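Local coordinates for protein NAD(P)H-flavin oxidoreductase (Agrobacterium tumefaciens str. C58, PDB 2FRE) that binds flavin mononucleotide and probably passes electrons from NAD(P)H through this flavin to flavin or other acceptors, at residues Ala25-Pro30 / Ile161-Asp166; Pro54-Tyr59 / Ile92-Thr97; Tyr59-Ser64 / Ala85-Phe90. All coordinates share one frame; numbering follows the deposited sequence.

All three contacts adjoin one antiparallel sheet. Contacts 2 and 3 are successive parts of the pairing between strands 55-61 and 87-98; their centres lie about 18 Å apart, they share Tyr59, and a backbone bond between Val58 and Phe90 links them. Contact 1 sits where neighbouring strand 153-162 runs out, its centre about 12 Å from that of contact 3, to which the Ser29 O–Ser86 OG hydrogen bond ties it, and about 27 Å from that of contact 2, on the opposite side of the chain's centre. Along the chain they are nested: contact 1 closes the longest loop, contact 2 lies within it and contact 3 within that. Strand 55-61 also pairs with the second subunit, so the sheet continues through the dimer.

Contact 1: Ala25-Pro30 / Ile161-Asp166; sequences AFDGSP and IGTLTD
Phe26 and Leu164 form a single beta bridge, their CA atoms 4.8 Å apart, where the loop following helix 16-19 meets the chain that leaves strand 153-162. The touching parts run 123° apart, and two backbone bonds flank the bridge. Thr165 N donates to Ala25 O (2.9 Å), and Asp27 N to Thr163 O (3.0 Å). Each of these oxygens also receives a CA-H contact, from Leu164 and Phe26 respectively. Phe26 CB is directed away from 161-166 overall, but with CG anti to the carbonyl carbon (chi1 -68°) the ring comes back to lie obliquely against the backbone of Gly162, CD1 3.5 Å from Gly162 C; no side chain there stands in its way. The Asp27 carboxylate crosses Thr163, with OD1 3.7 Å from Thr163 CB. Ser29 grips the same OD1 twice, through OG at 2.6 Å on the syn side and through N from above the carboxylate plane. One water joins OD1 to Thr163 N, a second joins Asp27 OD2 to Leu164 O, and a third spans Ser29 OG and Thr163 OG1, so much of the polar seam is hydrated. The bond from Ser29 N to Asp27 OD1 makes an Asx turn that shapes the loop before helix 33-44, while the bridge and the waters join it to the chain leaving strand 153-162 in this nitroreductase-family protein, the Phe26 side chain about 9 Å from bound FMN.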
# COMPACT_ATOMS: atom_id res chain seq x y z
N ALA A 25 -4.42 6.23 -21.35
CA ALA A 25 -5.45 6.27 -22.42
C ALA A 25 -6.74 5.62 -21.93
O ALA A 25 -6.86 4.41 -21.90
CB ALA A 25 -4.97 5.60 -23.68
N PHE A 26 -7.71 6.46 -21.54
CA PHE A 26 -8.98 6.00 -21.00
C PHE A 26 -10.11 6.33 -21.96
O PHE A 26 -10.06 7.34 -22.69
CB PHE A 26 -9.24 6.58 -19.60
CG PHE A 26 -8.31 6.06 -18.56
CD1 PHE A 26 -8.33 4.72 -18.20
CD2 PHE A 26 -7.39 6.91 -17.96
CE1 PHE A 26 -7.45 4.24 -17.24
CE2 PHE A 26 -6.50 6.42 -17.01
CZ PHE A 26 -6.54 5.10 -16.64
N ASP A 27 -11.13 5.47 -21.97
CA ASP A 27 -12.18 5.57 -22.97
C ASP A 27 -13.35 6.49 -22.61
O ASP A 27 -14.24 6.69 -23.43
CB ASP A 27 -12.68 4.17 -23.38
CG ASP A 27 -13.59 3.50 -22.34
OD1 ASP A 27 -13.80 4.02 -21.21
OD2 ASP A 27 -14.11 2.41 -22.68
N GLY A 28 -13.35 7.03 -21.40
CA GLY A 28 -14.35 8.03 -21.00
C GLY A 28 -15.73 7.45 -20.73
O GLY A 28 -16.68 8.20 -20.56
N SER A 29 -15.83 6.13 -20.67
CA SER A 29 -17.11 5.45 -20.48
C SER A 29 -17.55 5.55 -19.04
O SER A 29 -16.71 5.75 -18.16
CB SER A 29 -16.99 3.98 -20.88
OG SER A 29 -16.02 3.32 -20.08
N PRO A 30 -18.85 5.40 -18.77
CA PRO A 30 -19.32 5.32 -17.38
C PRO A 30 -18.91 4.01 -16.71
O PRO A 30 -18.93 2.96 -17.34
CB PRO A 30 -20.84 5.40 -17.50
CG PRO A 30 -21.16 5.02 -18.89
CD PRO A 30 -19.97 5.32 -19.74
N ILE A 161 -9.42 6.31 -12.54
CA ILE A 161 -9.77 4.93 -12.85
C ILE A 161 -10.65 4.88 -14.09
O ILE A 161 -11.56 5.70 -14.25
CB ILE A 161 -10.54 4.24 -11.70
CG1 ILE A 161 -10.01 4.68 -10.32
CG2 ILE A 161 -10.44 2.71 -11.87
CD1 ILE A 161 -10.88 4.19 -9.13
N GLY A 162 -10.39 3.91 -14.96
CA GLY A 162 -11.15 3.79 -16.19
C GLY A 162 -10.79 2.56 -16.97
O GLY A 162 -10.07 1.66 -16.49
N THR A 163 -11.32 2.50 -18.18
CA THR A 163 -11.11 1.40 -19.08
C THR A 163 -10.12 1.80 -20.17
O THR A 163 -10.32 2.81 -20.85
CB THR A 163 -12.43 0.96 -19.71
OG1 THR A 163 -13.32 0.54 -18.67
CG2 THR A 163 -12.21 -0.18 -20.69
N LEU A 164 -9.08 1.00 -20.31
CA LEU A 164 -7.97 1.28 -21.21
C LEU A 164 -8.46 1.32 -22.65
O LEU A 164 -9.36 0.57 -23.02
CB LEU A 164 -6.89 0.19 -21.07
CG LEU A 164 -5.60 0.33 -21.90
CD1 LEU A 164 -4.82 1.57 -21.55
CD2 LEU A 164 -4.69 -0.90 -21.72
N THR A 165 -7.90 2.22 -23.44
CA THR A 165 -8.17 2.26 -24.87
C THR A 165 -6.88 2.51 -25.66
O THR A 165 -5.80 2.55 -25.08
CB THR A 165 -9.26 3.29 -25.24
OG1 THR A 165 -9.58 3.16 -26.62
CG2 THR A 165 -8.82 4.71 -24.97
N ASP A 166 -7.00 2.68 -26.97
CA ASP A 166 -5.83 2.81 -27.84
C ASP A 166 -5.05 4.09 -27.53
O ASP A 166 -5.65 5.16 -27.32
CB ASP A 166 -6.24 2.80 -29.32
CG ASP A 166 -5.05 2.72 -30.26
OD1 ASP A 166 -4.45 1.63 -30.41
OD2 ASP A 166 -4.71 3.75 -30.86
O HOH W 1 -12.49 4.96 -18.97
O HOH W 2 -12.25 0.89 -24.35
O HOH W 3 -14.85 2.41 -17.44

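Contact 2: Pro54-Tyr59 / Ile92-Thr97; sequences PWRFVY and ISRDHT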
# COMPACT_ATOMS: atom_id res chain seq x y z
N PRO A 54 -7.22 4.83 8.80
CA PRO A 54 -7.11 6.29 8.68
C PRO A 54 -7.43 6.85 7.28
O PRO A 54 -7.58 8.06 7.14
CB PRO A 54 -5.64 6.55 9.04
CG PRO A 54 -4.93 5.29 8.54
CD PRO A 54 -5.90 4.17 8.85
N TRP A 55 -7.54 5.99 6.28
CA TRP A 55 -7.90 6.41 4.93
C TRP A 55 -9.32 6.96 4.79
O TRP A 55 -10.26 6.51 5.45
CB TRP A 55 -7.75 5.24 3.95
CG TRP A 55 -8.29 3.94 4.51
CD1 TRP A 55 -9.59 3.57 4.65
CD2 TRP A 55 -7.51 2.87 5.04
NE1 TRP A 55 -9.67 2.34 5.25
CE2 TRP A 55 -8.40 1.89 5.49
CE3 TRP A 55 -6.13 2.67 5.21
CZ2 TRP A 55 -7.96 0.69 6.04
CZ3 TRP A 55 -5.70 1.51 5.75
CH2 TRP A 55 -6.61 0.53 6.19
N ARG A 56 -9.46 7.94 3.90
CA ARG A 56 -10.74 8.40 3.41
C ARG A 56 -10.64 8.56 1.89
O ARG A 56 -9.55 8.79 1.35
CB ARG A 56 -11.12 9.74 4.03
CG ARG A 56 -11.11 9.77 5.54
CD ARG A 56 -12.25 8.96 6.16
NE ARG A 56 -12.31 9.18 7.60
CZ ARG A 56 -11.61 8.49 8.51
NH1 ARG A 56 -10.79 7.51 8.16
NH2 ARG A 56 -11.74 8.78 9.79
N PHE A 57 -11.79 8.44 1.22
CA PHE A 57 -11.88 8.59 -0.25
C PHE A 57 -13.00 9.55 -0.63
O PHE A 57 -14.16 9.36 -0.23
CB PHE A 57 -12.15 7.24 -0.90
CG PHE A 57 -11.27 6.15 -0.37
CD1 PHE A 57 -9.96 6.05 -0.79
CD2 PHE A 57 -11.75 5.25 0.57
CE1 PHE A 57 -9.14 5.06 -0.28
CE2 PHE A 57 -10.91 4.26 1.10
CZ PHE A 57 -9.61 4.18 0.66
N VAL A 58 -12.67 10.58 -1.40
CA VAL A 58 -13.68 11.49 -1.94
C VAL A 58 -13.67 11.31 -3.46
O VAL A 58 -12.64 11.49 -4.11
CB VAL A 58 -13.41 12.94 -1.51
CG1 VAL A 58 -14.49 13.88 -1.99
CG2 VAL A 58 -13.31 12.99 0.03
N TYR A 59 -14.80 10.89 -4.00
CA TYR A 59 -14.87 10.44 -5.38
C TYR A 59 -15.99 11.09 -6.20
O TYR A 59 -16.98 11.59 -5.66
CB TYR A 59 -15.01 8.92 -5.42
CG TYR A 59 -16.31 8.38 -4.86
CD1 TYR A 59 -17.45 8.29 -5.67
CD2 TYR A 59 -16.42 7.99 -3.53
CE1 TYR A 59 -18.65 7.79 -5.16
CE2 TYR A 59 -17.60 7.50 -3.02
CZ TYR A 59 -18.71 7.41 -3.84
OH TYR A 59 -19.88 6.91 -3.31
N ILE A 92 -7.20 10.33 0.96
CA ILE A 92 -6.97 11.23 2.06
C ILE A 92 -6.64 10.38 3.27
O ILE A 92 -7.05 9.22 3.31
CB ILE A 92 -8.25 12.04 2.31
CG1 ILE A 92 -8.50 12.96 1.12
CG2 ILE A 92 -8.20 12.84 3.61
CD1 ILE A 92 -9.93 13.09 0.82
N SER A 93 -5.93 10.92 4.24
CA SER A 93 -5.73 10.21 5.51
C SER A 93 -5.79 11.14 6.72
O SER A 93 -5.34 12.29 6.65
CB SER A 93 -4.40 9.45 5.53
OG SER A 93 -3.31 10.34 5.51
N ARG A 94 -6.30 10.61 7.81
CA ARG A 94 -6.34 11.32 9.10
C ARG A 94 -4.94 11.27 9.70
O ARG A 94 -4.41 10.19 9.91
CB ARG A 94 -7.36 10.65 10.03
CG ARG A 94 -7.76 11.50 11.23
CD ARG A 94 -8.77 10.82 12.14
NE ARG A 94 -9.65 11.83 12.76
CZ ARG A 94 -10.98 11.80 12.78
NH1 ARG A 94 -11.67 10.79 12.27
NH2 ARG A 94 -11.64 12.79 13.36
N ASP A 95 -4.33 12.43 9.95
CA ASP A 95 -2.92 12.49 10.39
C ASP A 95 -2.74 12.33 11.90
O ASP A 95 -1.65 12.55 12.44
CB ASP A 95 -2.23 13.77 9.91
CG ASP A 95 -2.76 15.03 10.58
OD1 ASP A 95 -3.30 15.00 11.71
OD2 ASP A 95 -2.60 16.08 9.95
N HIS A 96 -3.80 11.93 12.56
CA HIS A 96 -3.79 11.79 14.00
C HIS A 96 -4.83 10.77 14.36
O HIS A 96 -5.69 10.43 13.55
CB HIS A 96 -4.19 13.11 14.62
CG HIS A 96 -5.52 13.61 14.14
ND1 HIS A 96 -6.68 13.43 14.87
CD2 HIS A 96 -5.89 14.23 13.00
CE1 HIS A 96 -7.70 13.94 14.20
NE2 HIS A 96 -7.24 14.44 13.06
N THR A 97 -4.78 10.30 15.58
CA THR A 97 -5.92 9.61 16.14
C THR A 97 -6.65 10.58 17.06
O THR A 97 -6.05 11.49 17.64
CB THR A 97 -5.53 8.32 16.88
OG1 THR A 97 -6.71 7.75 17.49
CG2 THR A 97 -4.47 8.60 17.94
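Ile92 O accepts Arg56 N at 2.8 Å, and the same oxygen receives a CA-H contact from Trp55 CA at 3.4 Å. The return bond from Ile92 N to Arg56 O, also 2.8 Å, completes an antiparallel hydrogen-bonded pair. Trp55 and Ser93 make the adjacent non-hydrogen-bonded pair, and beyond it Arg94 N binds Pro54 O at 2.9 Å. Trp55 and Ser93 send their side chains to one face of the sheet, towards helix 110-127, where Trp55 packs on Ala117; Ser93 OG is bonded to Glu156. Arg56 and Ile92 occupy the other face. The Arg56 chain folds at chi2 (-71°), bringing its guanidinium back over its own strand, where NH1 donates to Trp55 O at 2.9 Å. That oxygen lies in the guanidinium plane, while NH1 sits well above the plane of the carbonyl. The other terminal nitrogen, NH2, comes within 3.2 Å of Arg94 NH1; both are donors, and the two guanidinium planes are turned 69° apart, each meeting the other near its edge. Arg94 CG lies over one face of the His96 ring, offset toward the rim, which probably helps to place the chain. Further along, Val58 CG2 presses on Ile92 CD1 at 3.5 Å, a tight carbon pair. Lys198 of the second subunit also brings its charge close to Arg56. Three backbone bonds join the strands, while positive charge gathers above them near the dimer interface; bonding to the Trp55 carbonyl helps fix the rotation of the Arg56 guanidinium and probably offsets part of that like-charge cost.

Contact 3: Tyr59-Ser64 / Ala85-Phe90; sequences YAHKDS and ASVLLF
Tyr59 and Leu89 both keep CG tucked over the backbone of their own residue, flanked by N and C (chi1 67° and 64°), and the tyrosine ring leads away to helix 33-44. They continue the antiparallel pairing of strands 55-61 and 87-98: Tyr59 with Leu89 and His61 with Val87 are non-hydrogen-bonded pairs, and Ala60 with Leu88 is the hydrogen-bonded pair between them. The close pairing of Tyr59 with Leu89 brings their CB atoms within 3.6 Å. Ala60 N donates to Leu88 O at 2.9 Å and Leu88 N to Ala60 O at 3.0 Å. On the face carrying Tyr59, His61 and Val87 run alongside each other in the same direction, Val87 CG2 being 3.8 Å from His61 ND1. Strand 55-61 then enters a type I turn, closed by Ser64 N bonding to His61 O, and across from it Ser86 and Val87 form a classic beta bulge against Ile161. Lys62 binds this end twice: its N reaches Ser86 O at 3.0 Å, and the chain, bent at chi2 and chi4, curls so that NZ donates to Ala85 O at 3.1 Å and also to Lys83 O. A water in the plane of the His61 ring lies 2.8 Å from ND1 and donates to Ser86 O.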
# COMPACT_ATOMS: atom_id res chain seq x y z
N TYR A 59 -14.80 10.89 -4.00
CA TYR A 59 -14.87 10.44 -5.38
C TYR A 59 -15.99 11.09 -6.20
O TYR A 59 -16.98 11.59 -5.66
CB TYR A 59 -15.01 8.92 -5.42
CG TYR A 59 -16.31 8.38 -4.86
CD1 TYR A 59 -17.45 8.29 -5.67
CD2 TYR A 59 -16.42 7.99 -3.53
CE1 TYR A 59 -18.65 7.79 -5.16
CE2 TYR A 59 -17.60 7.50 -3.02
CZ TYR A 59 -18.71 7.41 -3.84
OH TYR A 59 -19.88 6.91 -3.31
N ALA A 60 -15.80 11.06 -7.52
CA ALA A 60 -16.77 11.54 -8.49
C ALA A 60 -16.73 10.66 -9.75
O ALA A 60 -15.66 10.30 -10.23
CB ALA A 60 -16.49 12.98 -8.84
N HIS A 61 -17.91 10.29 -10.25
CA HIS A 61 -18.03 9.63 -11.55
C HIS A 61 -18.01 10.66 -12.68
O HIS A 61 -18.38 11.82 -12.50
CB HIS A 61 -19.34 8.85 -11.64
CG HIS A 61 -19.33 7.57 -10.86
ND1 HIS A 61 -18.99 6.36 -11.42
CD2 HIS A 61 -19.67 7.32 -9.57
CE1 HIS A 61 -19.08 5.42 -10.50
NE2 HIS A 61 -19.51 5.97 -9.37
N LYS A 62 -17.63 10.20 -13.86
CA LYS A 62 -17.65 11.01 -15.06
C LYS A 62 -18.98 11.76 -15.31
O LYS A 62 -18.95 12.88 -15.82
CB LYS A 62 -17.33 10.15 -16.29
CG LYS A 62 -16.45 10.85 -17.27
CD LYS A 62 -17.00 10.74 -18.65
CE LYS A 62 -16.03 11.35 -19.65
NZ LYS A 62 -14.64 11.18 -19.12
N ASP A 63 -20.12 11.16 -14.92
CA ASP A 63 -21.46 11.81 -15.01
C ASP A 63 -21.87 12.76 -13.87
O ASP A 63 -22.99 13.26 -13.84
CB ASP A 63 -22.58 10.76 -15.18
CG ASP A 63 -22.91 9.99 -13.88
OD1 ASP A 63 -22.11 9.99 -12.93
OD2 ASP A 63 -23.98 9.35 -13.82
N SER A 64 -20.96 13.01 -12.94
CA SER A 64 -21.26 13.82 -11.78
C SER A 64 -21.36 15.30 -12.12
O SER A 64 -20.58 15.81 -12.92
CB SER A 64 -20.14 13.68 -10.76
OG SER A 64 -20.36 14.57 -9.64
N ALA A 85 -10.91 9.68 -17.88
CA ALA A 85 -11.11 8.54 -17.01
C ALA A 85 -12.59 8.43 -16.66
O ALA A 85 -13.38 9.34 -16.91
CB ALA A 85 -10.28 8.70 -15.75
N SER A 86 -12.96 7.29 -16.08
CA SER A 86 -14.34 7.01 -15.71
C SER A 86 -14.69 7.54 -14.32
O SER A 86 -15.85 7.84 -14.05
CB SER A 86 -14.61 5.50 -15.76
OG SER A 86 -14.63 5.03 -17.07
N VAL A 87 -13.69 7.60 -13.45
CA VAL A 87 -13.82 8.02 -12.06
C VAL A 87 -12.57 8.80 -11.69
O VAL A 87 -11.47 8.43 -12.11
CB VAL A 87 -13.96 6.77 -11.12
CG1 VAL A 87 -13.86 7.16 -9.66
CG2 VAL A 87 -15.25 6.03 -11.38
N LEU A 88 -12.74 9.88 -10.94
CA LEU A 88 -11.65 10.56 -10.28
C LEU A 88 -11.94 10.56 -8.78
O LEU A 88 -13.09 10.74 -8.36
CB LEU A 88 -11.48 11.99 -10.79
CG LEU A 88 -10.90 12.13 -12.19
CD1 LEU A 88 -11.10 13.52 -12.74
CD2 LEU A 88 -9.44 11.81 -12.18
N LEU A 89 -10.90 10.36 -7.97
CA LEU A 89 -11.03 10.44 -6.54
C LEU A 89 -9.73 10.88 -5.88
O LEU A 89 -8.67 10.82 -6.49
CB LEU A 89 -11.49 9.08 -5.98
CG LEU A 89 -10.57 7.86 -6.12
CD1 LEU A 89 -9.51 7.79 -5.02
CD2 LEU A 89 -11.39 6.58 -6.10
N PHE A 90 -9.83 11.31 -4.63
CA PHE A 90 -8.67 11.67 -3.84
C PHE A 90 -8.58 10.75 -2.63
O PHE A 90 -9.57 10.49 -1.92
CB PHE A 90 -8.69 13.17 -3.51
CG PHE A 90 -8.68 14.03 -4.73
CD1 PHE A 90 -7.48 14.29 -5.40
CD2 PHE A 90 -9.86 14.51 -5.26
CE1 PHE A 90 -7.47 15.05 -6.57
CE2 PHE A 90 -9.87 15.26 -6.43
CZ PHE A 90 -8.67 15.53 -7.09
O HOH W 4 -18.34 6.63 -14.09